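Local coordinates for protein interleukin 22 (Danio rerio, PDB 4O6K) that is the helical cytokine part of a probably secreted interleukin-10 family protein that probably signals through cell-surface receptors in immune defence, at residues 11-16 with 132-137; 17-22 with 73-78; 48-53 with 99-104. All coordinates share one frame; numbering follows the deposited sequence.

Contact 1 (11-16 with 132-137); sequences ATWNDL and TLYHYL
Trp-13 and Tyr-134 mark the nearest backbone approach, with CA atoms 8.2 Å apart, where two helical segments run roughly antiparallel at 147° with their axes 10.9 Å from each other. That spacing is bridged by large side chains rather than by the backbones. Tyr-134 reaches across from 132-137 and its ring meets Trp-13 at an edge and Leu-16 over a face. The ring of Tyr-134 turns an edge to the face of Trp-13, a T-shaped pair with planes at 77° and a centroid separation of 4.9 Å from the six-membered ring of the indole. The touching atom is CD2 of Tyr-134, which sits over the indole, 3.6 Å from Trp-13 CE2. Trp-13 has CG beside its backbone N and opposite the carbonyl carbon (chi1 -75°), and the indole extends from there to the other helix. Its far corner, CH2, comes within 3.8 Å of the backbone CA of His-135, which lies near the indole plane. Leu-16 meets the Tyr-134 ring differently. Its CD1 methyl lies over one face in a CH-pi contact, 3.6 Å from the ring centroid, and is displaced toward CG. The hydroxyl end of Tyr-134 lies beside Thr-12, with Tyr-134 OH 3.2 Å from Thr-12 OG1. Both hydroxyls bond to the chain just before helix 10-24: each to Pro-6 O, and Thr-12 OG1 also to Ser-9 O. Trp-13 NE1 bonds to Leu-7 O. The aromatic pair therefore also ties the N-terminal arm to the helices. The contact joins helix 10-24 to helix 130-140 in an all-helical bundle. Helix 76-93 adds Val-79 against Leu-16 and Leu-83 against Tyr-134, while Leu-133 and Leu-137 of the second segment pack on helix 47-62.

Contact 2 (17-22 with 73-78); sequences AAMTDT and YPMIRN
The ring of Tyr-73 turns its edge toward helix 10-24, with Met-19 O near the ring plane and 3.7 Å from Tyr-73 CE1. The Thr-22 methyl CG2 reaches the same corner obliquely, 3.4 Å from Tyr-73 CE1. Met-19 supplies most of the remaining contact. Its chain bends at chi3 (109°), which carries the CE methyl to Ile-76. There Met-19 CE lies 3.4 Å from Ile-76 CG1, a tight fit. The same methyl is 4.0 Å from Tyr-73 CG. Met-75 slides past Met-19 in the opposite direction, bringing the two CG atoms of Met-19 and Met-75 to 3.7 Å. Met-75 then folds back, and its CE meets Ala-18 CB at 3.8 Å. A type I turn from Tyr-73 to Ile-76, closed by Ile-76 N to Tyr-73 O, presents Tyr-73, Met-75 and Ile-76 to the helix. An alanine in place of Tyr-73 would probably open a gap beside Met-19 and Thr-22 and leave Asn-124 without its hydroxyl partner. That bond, from Tyr-73 OH to Asn-124 OD1, reaches helix 119-128. Ile-127 of that helix also packs on Met-19 and Tyr-73. The turn links helix 69-72, whose Lys-72 touches Thr-22, to helix 76-93, and helix 119-128 packs beside them.

Contact 3 (48-53 with 99-104); sequences CCINAR and SSHPLV
Ile-50 faces Val-104, and Arg-53 faces Ser-99, each pair with CA atoms 6.8 Å apart. Segment 48-53 is one stretch of helix, while 99-104 is a loop that turns into a helix at Pro-102. Ile-50 carries most of the apolar contact. Its CD1 methyl sits over one face of the His-101 ring in a CH-pi contact, 3.5 Å from the centroid and 18° from the ring normal. Pro-102 CD covers the opposite face, so the imidazole is clasped between two aliphatic groups. The other branch of Ile-50, CG2, points to Val-104 CG2 at 4.1 Å, with Leu-103 CB close by. His-101 CG lies opposite the backbone N (chi1 -166°), and the ring folds over the start of its own helix. There His-101 ND1 accepts from Leu-103 N at 3.0 Å, nearly straight (163°) though tilted from the ring plane. At the other end, Ser-99 OG lies over a face of the Arg-53 guanidinium, 3.2 Å from NE, where the N-H points elsewhere. Ser-99 OG bonds instead to Asp-97, which also makes a long, weak ion pair with Arg-53. On helix 47-62, about one turn before Arg-53, Cys-48 and Cys-49 form disulfides with Cys-141 and Cys-94. The motif is a histidine N-cap, here starting helix 102-117 where the loop packs against helix 47-62 of the helical cytokine fold.

How the contacts relate
All three contacts are partly buried, but contact 1 lies nearest the centre of the chain, about 8 Å between centres, against 11 Å for contact 3 and 13 Å for contact 2. Contacts 1 and 2 share helix 10-24 and touch where Asp-15 meets Met-75. Contact 1 meets contact 3 through Asn-51, which packs on Leu-133, Tyr-136 and Leu-137. Contacts 2 and 3 do not touch, their nearest atoms being about 15 Å apart. The chemistry shifts with place. Helix against helix, contact 1 is aromatic; contact 2 is methionine-rich beside a turn; contact 3 combines apolar packing with a helix cap and charge near two disulfides.

Contact 1 (11-16 with 132-137)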
ATOM      1  N   ALA A  11      -0.664   8.783 -13.908  1.00 14.43           N
ATOM      2  CA  ALA A  11       0.706   8.304 -14.071  1.00 17.60           C
ATOM      3  C   ALA A  11       1.104   7.334 -12.960  1.00 15.78           C
ATOM      4  O   ALA A  11       1.762   6.325 -13.214  1.00 12.63           O
ATOM      5  CB  ALA A  11       1.673   9.477 -14.117  1.00 15.14           C
ATOM      6  N   THR A  12       0.706   7.646 -11.730  1.00 15.54           N
ATOM      7  CA  THR A  12       0.994   6.778 -10.592  1.00 18.65           C
ATOM      8  C   THR A  12       0.239   5.459 -10.696  1.00 13.01           C
ATOM      9  O   THR A  12       0.798   4.393 -10.435  1.00 16.12           O
ATOM     10  CB  THR A  12       0.634   7.448  -9.252  1.00 16.04           C
ATOM     11  OG1 THR A  12      -0.763   7.765  -9.232  1.00 17.91           O
ATOM     12  CG2 THR A  12       1.438   8.716  -9.060  1.00 16.45           C
ATOM     13  N   TRP A  13      -1.034   5.543 -11.072  1.00 15.23           N
ATOM     14  CA  TRP A  13      -1.863   4.359 -11.276  1.00 15.94           C
ATOM     15  C   TRP A  13      -1.240   3.405 -12.292  1.00 13.51           C
ATOM     16  O   TRP A  13      -1.167   2.198 -12.059  1.00 12.62           O
ATOM     17  CB  TRP A  13      -3.265   4.760 -11.739  1.00 12.92           C
ATOM     18  CG  TRP A  13      -4.133   5.314 -10.647  1.00 16.71           C
ATOM     19  CD1 TRP A  13      -4.373   6.632 -10.380  1.00 15.55           C
ATOM     20  CD2 TRP A  13      -4.871   4.568  -9.672  1.00 13.64           C
ATOM     21  NE1 TRP A  13      -5.220   6.750  -9.305  1.00 16.99           N
ATOM     22  CE2 TRP A  13      -5.539   5.499  -8.851  1.00 16.42           C
ATOM     23  CE3 TRP A  13      -5.035   3.202  -9.415  1.00 13.74           C
ATOM     24  CZ2 TRP A  13      -6.356   5.108  -7.791  1.00 16.52           C
ATOM     25  CZ3 TRP A  13      -5.847   2.817  -8.362  1.00 14.53           C
ATOM     26  CH2 TRP A  13      -6.497   3.766  -7.564  1.00 14.32           C
ATOM     27  N   ASN A  14      -0.801   3.955 -13.421  1.00 13.64           N
ATOM     28  CA  ASN A  14      -0.130   3.165 -14.449  1.00 14.11           C
ATOM     29  C   ASN A  14       1.116   2.460 -13.927  1.00 14.08           C
ATOM     30  O   ASN A  14       1.326   1.277 -14.196  1.00 16.42           O
ATOM     31  CB  ASN A  14       0.244   4.045 -15.640  1.00 15.29           C
ATOM     32  CG  ASN A  14       1.013   3.283 -16.701  1.00 15.07           C
ATOM     33  OD1 ASN A  14       0.460   2.426 -17.390  1.00 14.14           O
ATOM     34  ND2 ASN A  14       2.294   3.598 -16.842  1.00 13.07           N
ATOM     35  N   ASP A  15       1.942   3.197 -13.191  1.00 15.02           N
ATOM     36  CA  ASP A  15       3.154   2.641 -12.599  1.00 16.20           C
ATOM     37  C   ASP A  15       2.830   1.485 -11.659  1.00 19.14           C
ATOM     38  O   ASP A  15       3.526   0.471 -11.645  1.00 18.36           O
ATOM     39  CB  ASP A  15       3.930   3.725 -11.846  1.00 16.29           C
ATOM     40  CG  ASP A  15       4.684   4.655 -12.775  1.00 21.11           C
ATOM     41  OD1 ASP A  15       4.842   4.310 -13.966  1.00 20.81           O
ATOM     42  OD2 ASP A  15       5.121   5.730 -12.314  1.00 24.47           O
ATOM     43  N   LEU A  16       1.771   1.651 -10.872  1.00 16.71           N
ATOM     44  CA  LEU A  16       1.329   0.612  -9.948  1.00 16.60           C
ATOM     45  C   LEU A  16       0.800  -0.610 -10.689  1.00 16.68           C
ATOM     46  O   LEU A  16       1.037  -1.747 -10.277  1.00 14.28           O
ATOM     47  CB  LEU A  16       0.263   1.163  -9.003  1.00 14.91           C
ATOM     48  CG  LEU A  16       0.796   2.183  -7.998  1.00 15.59           C
ATOM     49  CD1 LEU A  16      -0.341   2.845  -7.260  1.00 16.14           C
ATOM     50  CD2 LEU A  16       1.747   1.513  -7.024  1.00 18.95           C
ATOM     51  N   THR A 132      -3.877  -2.322  -5.185  1.00 14.16           N
ATOM     52  CA  THR A 132      -5.100  -2.501  -4.405  1.00 14.58           C
ATOM     53  C   THR A 132      -5.135  -1.574  -3.187  1.00 13.67           C
ATOM     54  O   THR A 132      -6.179  -1.014  -2.847  1.00 14.04           O
ATOM     55  CB  THR A 132      -5.251  -3.966  -3.940  1.00 17.50           C
ATOM     56  OG1 THR A 132      -5.334  -4.825  -5.085  1.00 18.03           O
ATOM     57  CG2 THR A 132      -6.504  -4.142  -3.089  1.00 12.04           C
ATOM     58  N   LEU A 133      -3.987  -1.418  -2.534  1.00 11.59           N
ATOM     59  CA  LEU A 133      -3.863  -0.519  -1.390  1.00 12.99           C
ATOM     60  C   LEU A 133      -4.152   0.921  -1.805  1.00 12.79           C
ATOM     61  O   LEU A 133      -4.807   1.669  -1.081  1.00 12.50           O
ATOM     62  CB  LEU A 133      -2.468  -0.628  -0.771  1.00 11.98           C
ATOM     63  CG  LEU A 133      -2.149   0.259   0.436  1.00 10.14           C
ATOM     64  CD1 LEU A 133      -3.158   0.045   1.558  1.00  8.41           C
ATOM     65  CD2 LEU A 133      -0.736  -0.008   0.924  1.00  8.76           C
ATOM     66  N   TYR A 134      -3.650   1.295  -2.978  1.00 12.54           N
ATOM     67  CA  TYR A 134      -3.864   2.624  -3.543  1.00 13.53           C
ATOM     68  C   TYR A 134      -5.348   2.879  -3.772  1.00 11.28           C
ATOM     69  O   TYR A 134      -5.846   3.983  -3.554  1.00 14.31           O
ATOM     70  CB  TYR A 134      -3.099   2.759  -4.859  1.00 11.53           C
ATOM     71  CG  TYR A 134      -2.595   4.150  -5.162  1.00 12.32           C
ATOM     72  CD1 TYR A 134      -1.637   4.753  -4.359  1.00 14.53           C
ATOM     73  CD2 TYR A 134      -3.052   4.848  -6.275  1.00 15.14           C
ATOM     74  CE1 TYR A 134      -1.164   6.019  -4.642  1.00 17.92           C
ATOM     75  CE2 TYR A 134      -2.581   6.113  -6.566  1.00 17.00           C
ATOM     76  CZ  TYR A 134      -1.637   6.693  -5.745  1.00 20.42           C
ATOM     77  OH  TYR A 134      -1.162   7.953  -6.024  1.00 25.33           O
ATOM     78  N   HIS A 135      -6.042   1.835  -4.214  1.00  9.75           N
ATOM     79  CA  HIS A 135      -7.484   1.873  -4.419  1.00 12.75           C
ATOM     80  C   HIS A 135      -8.235   2.087  -3.107  1.00 13.72           C
ATOM     81  O   HIS A 135      -9.204   2.847  -3.054  1.00 15.21           O
ATOM     82  CB  HIS A 135      -7.935   0.575  -5.095  1.00 12.70           C
ATOM     83  CG  HIS A 135      -9.342   0.177  -4.780  1.00 14.93           C
ATOM     84  ND1 HIS A 135     -10.424   0.998  -5.014  1.00 13.56           N
ATOM     85  CD2 HIS A 135      -9.843  -0.964  -4.250  1.00 11.22           C
ATOM     86  CE1 HIS A 135     -11.530   0.381  -4.638  1.00 16.77           C
ATOM     87  NE2 HIS A 135     -11.206  -0.811  -4.171  1.00 13.77           N
ATOM     88  N   TYR A 136      -7.786   1.411  -2.055  1.00 13.96           N
ATOM     89  CA  TYR A 136      -8.365   1.576  -0.725  1.00 12.50           C
ATOM     90  C   TYR A 136      -8.220   3.016  -0.245  1.00 14.99           C
ATOM     91  O   TYR A 136      -9.168   3.614   0.266  1.00 12.62           O
ATOM     92  CB  TYR A 136      -7.710   0.618   0.272  1.00 13.56           C
ATOM     93  CG  TYR A 136      -8.063  -0.836   0.048  1.00 15.14           C
ATOM     94  CD1 TYR A 136      -9.039  -1.203  -0.871  1.00 11.45           C
ATOM     95  CD2 TYR A 136      -7.421  -1.841   0.759  1.00 12.06           C
ATOM     96  CE1 TYR A 136      -9.364  -2.529  -1.077  1.00 12.70           C
ATOM     97  CE2 TYR A 136      -7.740  -3.171   0.559  1.00 13.62           C
ATOM     98  CZ  TYR A 136      -8.711  -3.509  -0.359  1.00 14.60           C
ATOM     99  OH  TYR A 136      -9.030  -4.830  -0.561  1.00 12.96           O
ATOM    100  N   LEU A 137      -7.019   3.560  -0.413  1.00 12.54           N
ATOM    101  CA  LEU A 137      -6.732   4.944  -0.060  1.00 12.88           C
ATOM    102  C   LEU A 137      -7.584   5.908  -0.877  1.00 15.63           C
ATOM    103  O   LEU A 137      -8.161   6.847  -0.334  1.00 15.15           O
ATOM    104  CB  LEU A 137      -5.248   5.247  -0.263  1.00 12.05           C
ATOM    105  CG  LEU A 137      -4.305   4.499   0.680  1.00 11.45           C
ATOM    106  CD1 LEU A 137      -2.872   4.581   0.186  1.00 10.63           C
ATOM    107  CD2 LEU A 137      -4.423   5.055   2.089  1.00 12.87           C
TER

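Contact 2 (17-22 with 73-78)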
ATOM      1  N   ALA A  17       0.075  -0.368 -11.775  1.00 15.16           N
ATOM      2  CA  ALA A  17      -0.408  -1.445 -12.631  1.00 15.43           C
ATOM      3  C   ALA A  17       0.766  -2.182 -13.266  1.00 15.86           C
ATOM      4  O   ALA A  17       0.753  -3.407 -13.386  1.00 14.13           O
ATOM      5  CB  ALA A  17      -1.338  -0.902 -13.701  1.00 12.68           C
ATOM      6  N   ALA A  18       1.730  -1.418 -13.732  1.00 16.68           N
ATOM      7  CA  ALA A  18       2.962  -1.953 -14.261  1.00 19.86           C
ATOM      8  C   ALA A  18       3.635  -2.851 -13.201  1.00 19.74           C
ATOM      9  O   ALA A  18       3.991  -3.939 -13.488  1.00 20.97           O
ATOM     10  CB  ALA A  18       3.874  -0.838 -14.752  1.00 16.85           C
ATOM     11  N   MET A  19       3.751  -2.366 -11.982  1.00 17.70           N
ATOM     12  CA  MET A  19       4.348  -3.139 -10.930  1.00 20.54           C
ATOM     13  C   MET A  19       3.628  -4.456 -10.720  1.00 18.65           C
ATOM     14  O   MET A  19       4.252  -5.442 -10.624  1.00 22.56           O
ATOM     15  CB  MET A  19       4.396  -2.401  -9.601  1.00 24.09           C
ATOM     16  CG  MET A  19       5.527  -1.451  -9.413  1.00 29.66           C
ATOM     17  SD  MET A  19       5.563  -1.058  -7.686  1.00 45.78           S
ATOM     18  CE  MET A  19       6.989  -1.916  -7.276  1.00 27.43           C
ATOM     19  N   THR A  20       2.318  -4.415 -10.668  1.00 16.44           N
ATOM     20  CA  THR A  20       1.471  -5.566 -10.496  1.00 17.78           C
ATOM     21  C   THR A  20       1.654  -6.613 -11.570  1.00 20.80           C
ATOM     22  O   THR A  20       1.840  -7.738 -11.273  1.00 21.46           O
ATOM     23  CB  THR A  20      -0.020  -5.170 -10.375  1.00 17.40           C
ATOM     24  OG1 THR A  20      -0.201  -4.372  -9.220  1.00 20.69           O
ATOM     25  CG2 THR A  20      -0.864  -6.349 -10.255  1.00 21.54           C
ATOM     26  N   ASP A  21       1.659  -6.180 -12.808  1.00 15.39           N
ATOM     27  CA  ASP A  21       1.818  -7.062 -13.959  1.00 21.19           C
ATOM     28  C   ASP A  21       3.151  -7.802 -13.900  1.00 22.02           C
ATOM     29  O   ASP A  21       3.226  -8.992 -14.206  1.00 25.03           O
ATOM     30  CB  ASP A  21       1.715  -6.272 -15.265  1.00 18.23           C
ATOM     31  CG  ASP A  21       1.588  -7.172 -16.479  1.00 18.63           C
ATOM     32  OD1 ASP A  21       1.005  -8.267 -16.347  1.00 21.86           O
ATOM     33  OD2 ASP A  21       2.078  -6.787 -17.563  1.00 17.75           O
ATOM     34  N   THR A  22       4.190  -7.127 -13.473  1.00 23.84           N
ATOM     35  CA  THR A  22       5.527  -7.683 -13.349  1.00 25.88           C
ATOM     36  C   THR A  22       5.583  -8.708 -12.220  1.00 24.90           C
ATOM     37  O   THR A  22       5.935  -9.787 -12.418  1.00 27.67           O
ATOM     38  CB  THR A  22       6.591  -6.558 -13.117  1.00 21.01           C
ATOM     39  OG1 THR A  22       6.681  -5.734 -14.241  1.00 25.17           O
ATOM     40  CG2 THR A  22       7.907  -7.097 -12.849  1.00 24.81           C
ATOM     41  N   TYR A  73      11.996  -3.804 -11.114  1.00 31.91           N
ATOM     42  CA  TYR A  73      10.944  -2.799 -11.076  1.00 28.25           C
ATOM     43  C   TYR A  73      11.555  -1.422 -11.265  1.00 27.30           C
ATOM     44  O   TYR A  73      11.817  -0.723 -10.292  1.00 26.61           O
ATOM     45  CB  TYR A  73      10.183  -2.846  -9.748  1.00 27.96           C
ATOM     46  CG  TYR A  73       9.580  -4.189  -9.395  1.00 30.02           C
ATOM     47  CD1 TYR A  73       8.392  -4.621  -9.970  1.00 25.28           C
ATOM     48  CD2 TYR A  73      10.194  -5.015  -8.462  1.00 27.89           C
ATOM     49  CE1 TYR A  73       7.842  -5.847  -9.636  1.00 23.86           C
ATOM     50  CE2 TYR A  73       9.654  -6.238  -8.122  1.00 25.50           C
ATOM     51  CZ  TYR A  73       8.478  -6.650  -8.711  1.00 27.48           C
ATOM     52  OH  TYR A  73       7.940  -7.870  -8.370  1.00 28.83           O
ATOM     53  N   PRO A  74      11.796  -1.029 -12.525  1.00 28.24           N
ATOM     54  CA  PRO A  74      12.419   0.266 -12.813  1.00 28.76           C
ATOM     55  C   PRO A  74      11.634   1.445 -12.241  1.00 24.46           C
ATOM     56  O   PRO A  74      12.206   2.513 -12.024  1.00 26.12           O
ATOM     57  CB  PRO A  74      12.425   0.316 -14.345  1.00 27.84           C
ATOM     58  CG  PRO A  74      12.425  -1.114 -14.764  1.00 29.11           C
ATOM     59  CD  PRO A  74      11.563  -1.812 -13.752  1.00 28.08           C
ATOM     60  N   MET A  75      10.342   1.247 -12.002  1.00 23.70           N
ATOM     61  CA  MET A  75       9.482   2.315 -11.506  1.00 21.85           C
ATOM     62  C   MET A  75       9.375   2.374  -9.978  1.00 23.87           C
ATOM     63  O   MET A  75       8.836   3.340  -9.438  1.00 22.61           O
ATOM     64  CB  MET A  75       8.080   2.170 -12.101  1.00 24.67           C
ATOM     65  CG  MET A  75       7.313   0.970 -11.575  1.00 23.54           C
ATOM     66  SD  MET A  75       7.992  -0.619 -12.097  1.00 24.93           S
ATOM     67  CE  MET A  75       7.576  -0.606 -13.839  1.00 26.61           C
ATOM     68  N   ILE A  76       9.883   1.354  -9.286  1.00 22.19           N
ATOM     69  CA  ILE A  76       9.646   1.216  -7.845  1.00 24.85           C
ATOM     70  C   ILE A  76      10.187   2.397  -7.034  1.00 22.11           C
ATOM     71  O   ILE A  76       9.623   2.757  -6.000  1.00 19.94           O
ATOM     72  CB  ILE A  76      10.251  -0.105  -7.289  1.00 26.36           C
ATOM     73  CG1 ILE A  76       9.686  -0.411  -5.899  1.00 25.36           C
ATOM     74  CG2 ILE A  76      11.774  -0.055  -7.248  1.00 26.54           C
ATOM     75  CD1 ILE A  76      10.111  -1.754  -5.349  1.00 24.20           C
ATOM     76  N   ARG A  77      11.270   3.003  -7.510  1.00 22.41           N
ATOM     77  CA  ARG A  77      11.867   4.151  -6.837  1.00 23.65           C
ATOM     78  C   ARG A  77      10.934   5.356  -6.892  1.00 23.50           C
ATOM     79  O   ARG A  77      10.700   6.016  -5.880  1.00 22.03           O
ATOM     80  CB  ARG A  77      13.228   4.485  -7.451  1.00 28.96           C
ATOM     81  CG  ARG A  77      13.893   5.719  -6.864  1.00 31.82           C
ATOM     82  CD  ARG A  77      15.069   6.153  -7.724  1.00 39.52           C
ATOM     83  NE  ARG A  77      14.645   6.651  -9.029  1.00 44.31           N
ATOM     84  CZ  ARG A  77      14.365   7.922  -9.296  1.00 46.75           C
ATOM     85  NH1 ARG A  77      14.457   8.839  -8.343  1.00 43.79           N
ATOM     86  NH2 ARG A  77      13.990   8.276 -10.517  1.00 54.01           N
ATOM     87  N   ASN A  78      10.405   5.637  -8.078  1.00 20.61           N
ATOM     88  CA  ASN A  78       9.487   6.754  -8.254  1.00 25.69           C
ATOM     89  C   ASN A  78       8.157   6.507  -7.553  1.00 20.00           C
ATOM     90  O   ASN A  78       7.561   7.427  -6.994  1.00 23.16           O
ATOM     91  CB  ASN A  78       9.249   7.018  -9.742  1.00 27.93           C
ATOM     92  CG  ASN A  78       8.727   8.415 -10.010  1.00 30.25           C
ATOM     93  OD1 ASN A  78       9.481   9.387  -9.982  1.00 41.51           O
ATOM     94  ND2 ASN A  78       7.429   8.521 -10.270  1.00 31.81           N
TER

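Contact 3 (48-53 with 99-104)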
ATOM      1  N   CYS A  48      -9.278   5.313   5.993  1.00 14.22           N
ATOM      2  CA  CYS A  48      -8.191   6.072   5.378  1.00 16.06           C
ATOM      3  C   CYS A  48      -6.895   5.970   6.173  1.00 15.72           C
ATOM      4  O   CYS A  48      -5.854   5.592   5.636  1.00 15.58           O
ATOM      5  CB  CYS A  48      -8.583   7.542   5.216  1.00 13.38           C
ATOM      6  SG  CYS A  48      -7.295   8.566   4.450  1.00 22.17           S
ATOM      7  N   CYS A  49      -6.962   6.308   7.457  1.00 16.62           N
ATOM      8  CA  CYS A  49      -5.773   6.333   8.300  1.00 17.42           C
ATOM      9  C   CYS A  49      -5.253   4.928   8.599  1.00 12.64           C
ATOM     10  O   CYS A  49      -4.055   4.740   8.808  1.00 16.40           O
ATOM     11  CB  CYS A  49      -6.060   7.083   9.601  1.00 19.68           C
ATOM     12  SG  CYS A  49      -6.330   8.858   9.386  1.00 26.86           S
ATOM     13  N   ILE A  50      -6.152   3.948   8.630  1.00 15.79           N
ATOM     14  CA  ILE A  50      -5.744   2.556   8.802  1.00 13.95           C
ATOM     15  C   ILE A  50      -4.886   2.103   7.625  1.00 12.51           C
ATOM     16  O   ILE A  50      -3.806   1.542   7.810  1.00 15.44           O
ATOM     17  CB  ILE A  50      -6.955   1.611   8.941  1.00 16.74           C
ATOM     18  CG1 ILE A  50      -7.626   1.796  10.303  1.00 18.12           C
ATOM     19  CG2 ILE A  50      -6.519   0.164   8.788  1.00 13.24           C
ATOM     20  CD1 ILE A  50      -8.971   1.112  10.419  1.00 19.41           C
ATOM     21  N   ASN A  51      -5.366   2.364   6.414  1.00 14.85           N
ATOM     22  CA  ASN A  51      -4.629   1.999   5.213  1.00 16.27           C
ATOM     23  C   ASN A  51      -3.379   2.855   5.041  1.00 16.24           C
ATOM     24  O   ASN A  51      -2.387   2.411   4.465  1.00 16.49           O
ATOM     25  CB  ASN A  51      -5.524   2.118   3.977  1.00 10.37           C
ATOM     26  CG  ASN A  51      -6.519   0.979   3.866  1.00 15.90           C
ATOM     27  OD1 ASN A  51      -6.140  -0.169   3.635  1.00 10.09           O
ATOM     28  ND2 ASN A  51      -7.799   1.292   4.027  1.00 13.56           N
ATOM     29  N   ALA A  52      -3.433   4.084   5.545  1.00 15.40           N
ATOM     30  CA  ALA A  52      -2.287   4.983   5.500  1.00 17.14           C
ATOM     31  C   ALA A  52      -1.143   4.456   6.356  1.00 16.75           C
ATOM     32  O   ALA A  52       0.029   4.686   6.058  1.00 16.68           O
ATOM     33  CB  ALA A  52      -2.687   6.376   5.957  1.00 17.57           C
ATOM     34  N   ARG A  53      -1.491   3.746   7.422  1.00 13.88           N
ATOM     35  CA  ARG A  53      -0.491   3.186   8.317  1.00 15.73           C
ATOM     36  C   ARG A  53       0.147   1.972   7.650  1.00 18.53           C
ATOM     37  O   ARG A  53       1.340   1.709   7.812  1.00 15.47           O
ATOM     38  CB  ARG A  53      -1.116   2.803   9.658  1.00 21.29           C
ATOM     39  CG  ARG A  53      -0.112   2.742  10.787  1.00 25.57           C
ATOM     40  CD  ARG A  53       0.385   4.161  11.030  1.00 31.73           C
ATOM     41  NE  ARG A  53       1.617   4.243  11.801  1.00 43.58           N
ATOM     42  CZ  ARG A  53       1.934   5.282  12.566  1.00 39.05           C
ATOM     43  NH1 ARG A  53       1.108   6.317  12.650  1.00 36.25           N
ATOM     44  NH2 ARG A  53       3.076   5.295  13.241  1.00 44.32           N
ATOM     45  N   SER A  99      -1.273   2.144  14.562  1.00 31.36           N
ATOM     46  CA  SER A  99      -0.446   1.004  14.808  1.00 34.05           C
ATOM     47  C   SER A  99      -1.183   0.024  15.780  1.00 37.36           C
ATOM     48  O   SER A  99      -0.972  -1.141  15.744  1.00 36.47           O
ATOM     49  CB  SER A  99       0.941   1.411  15.252  1.00 35.99           C
ATOM     50  OG  SER A  99       1.479   2.494  14.500  1.00 36.57           O
ATOM     51  N   SER A 100      -2.117   0.501  16.581  1.00 33.92           N
ATOM     52  CA  SER A 100      -2.794  -0.367  17.536  1.00 39.52           C
ATOM     53  C   SER A 100      -4.066  -0.992  16.964  1.00 45.27           C
ATOM     54  O   SER A 100      -4.837  -1.615  17.694  1.00 44.41           O
ATOM     55  CB  SER A 100      -3.131   0.416  18.808  1.00 42.88           C
ATOM     56  OG  SER A 100      -4.035   1.472  18.532  1.00 44.54           O
ATOM     57  N   HIS A 101      -4.289  -0.822  15.663  1.00 36.27           N
ATOM     58  CA  HIS A 101      -5.452  -1.418  15.011  1.00 32.55           C
ATOM     59  C   HIS A 101      -5.154  -2.848  14.550  1.00 29.68           C
ATOM     60  O   HIS A 101      -4.058  -3.129  14.063  1.00 30.17           O
ATOM     61  CB  HIS A 101      -5.910  -0.560  13.828  1.00 29.93           C
ATOM     62  CG  HIS A 101      -7.275  -0.913  13.326  1.00 28.17           C
ATOM     63  ND1 HIS A 101      -7.502  -1.956  12.454  1.00 25.69           N
ATOM     64  CD2 HIS A 101      -8.489  -0.377  13.593  1.00 27.18           C
ATOM     65  CE1 HIS A 101      -8.794  -2.038  12.195  1.00 28.31           C
ATOM     66  NE2 HIS A 101      -9.416  -1.092  12.874  1.00 30.23           N
ATOM     67  N   PRO A 102      -6.132  -3.757  14.706  1.00 31.94           N
ATOM     68  CA  PRO A 102      -5.999  -5.178  14.350  1.00 32.03           C
ATOM     69  C   PRO A 102      -5.622  -5.442  12.890  1.00 26.09           C
ATOM     70  O   PRO A 102      -4.867  -6.375  12.617  1.00 23.26           O
ATOM     71  CB  PRO A 102      -7.395  -5.744  14.625  1.00 32.46           C
ATOM     72  CG  PRO A 102      -8.016  -4.823  15.589  1.00 37.71           C
ATOM     73  CD  PRO A 102      -7.387  -3.476  15.428  1.00 32.51           C
ATOM     74  N   LEU A 103      -6.137  -4.632  11.973  1.00 23.06           N
ATOM     75  CA  LEU A 103      -5.908  -4.850  10.546  1.00 24.14           C
ATOM     76  C   LEU A 103      -4.484  -4.510  10.117  1.00 23.41           C
ATOM     77  O   LEU A 103      -3.921  -5.172   9.245  1.00 24.31           O
ATOM     78  CB  LEU A 103      -6.913  -4.046   9.718  1.00 22.06           C
ATOM     79  CG  LEU A 103      -8.365  -4.522   9.828  1.00 28.58           C
ATOM     80  CD1 LEU A 103      -9.301  -3.604   9.059  1.00 20.57           C
ATOM     81  CD2 LEU A 103      -8.502  -5.959   9.347  1.00 26.19           C
ATOM     82  N   VAL A 104      -3.870  -3.527  10.744  1.00 23.33           N
ATOM     83  CA  VAL A 104      -2.526  -3.174  10.475  1.00 24.01           C
ATOM     84  C   VAL A 104      -1.639  -4.295  10.966  1.00 22.47           C
ATOM     85  O   VAL A 104      -0.818  -4.718  10.282  1.00 21.28           O
ATOM     86  CB  VAL A 104      -2.136  -1.848  11.129  1.00 21.92           C
ATOM     87  CG1 VAL A 104      -0.696  -1.519  10.918  1.00 19.06           C
ATOM     88  CG2 VAL A 104      -3.003  -0.737  10.637  1.00 23.02           C
TER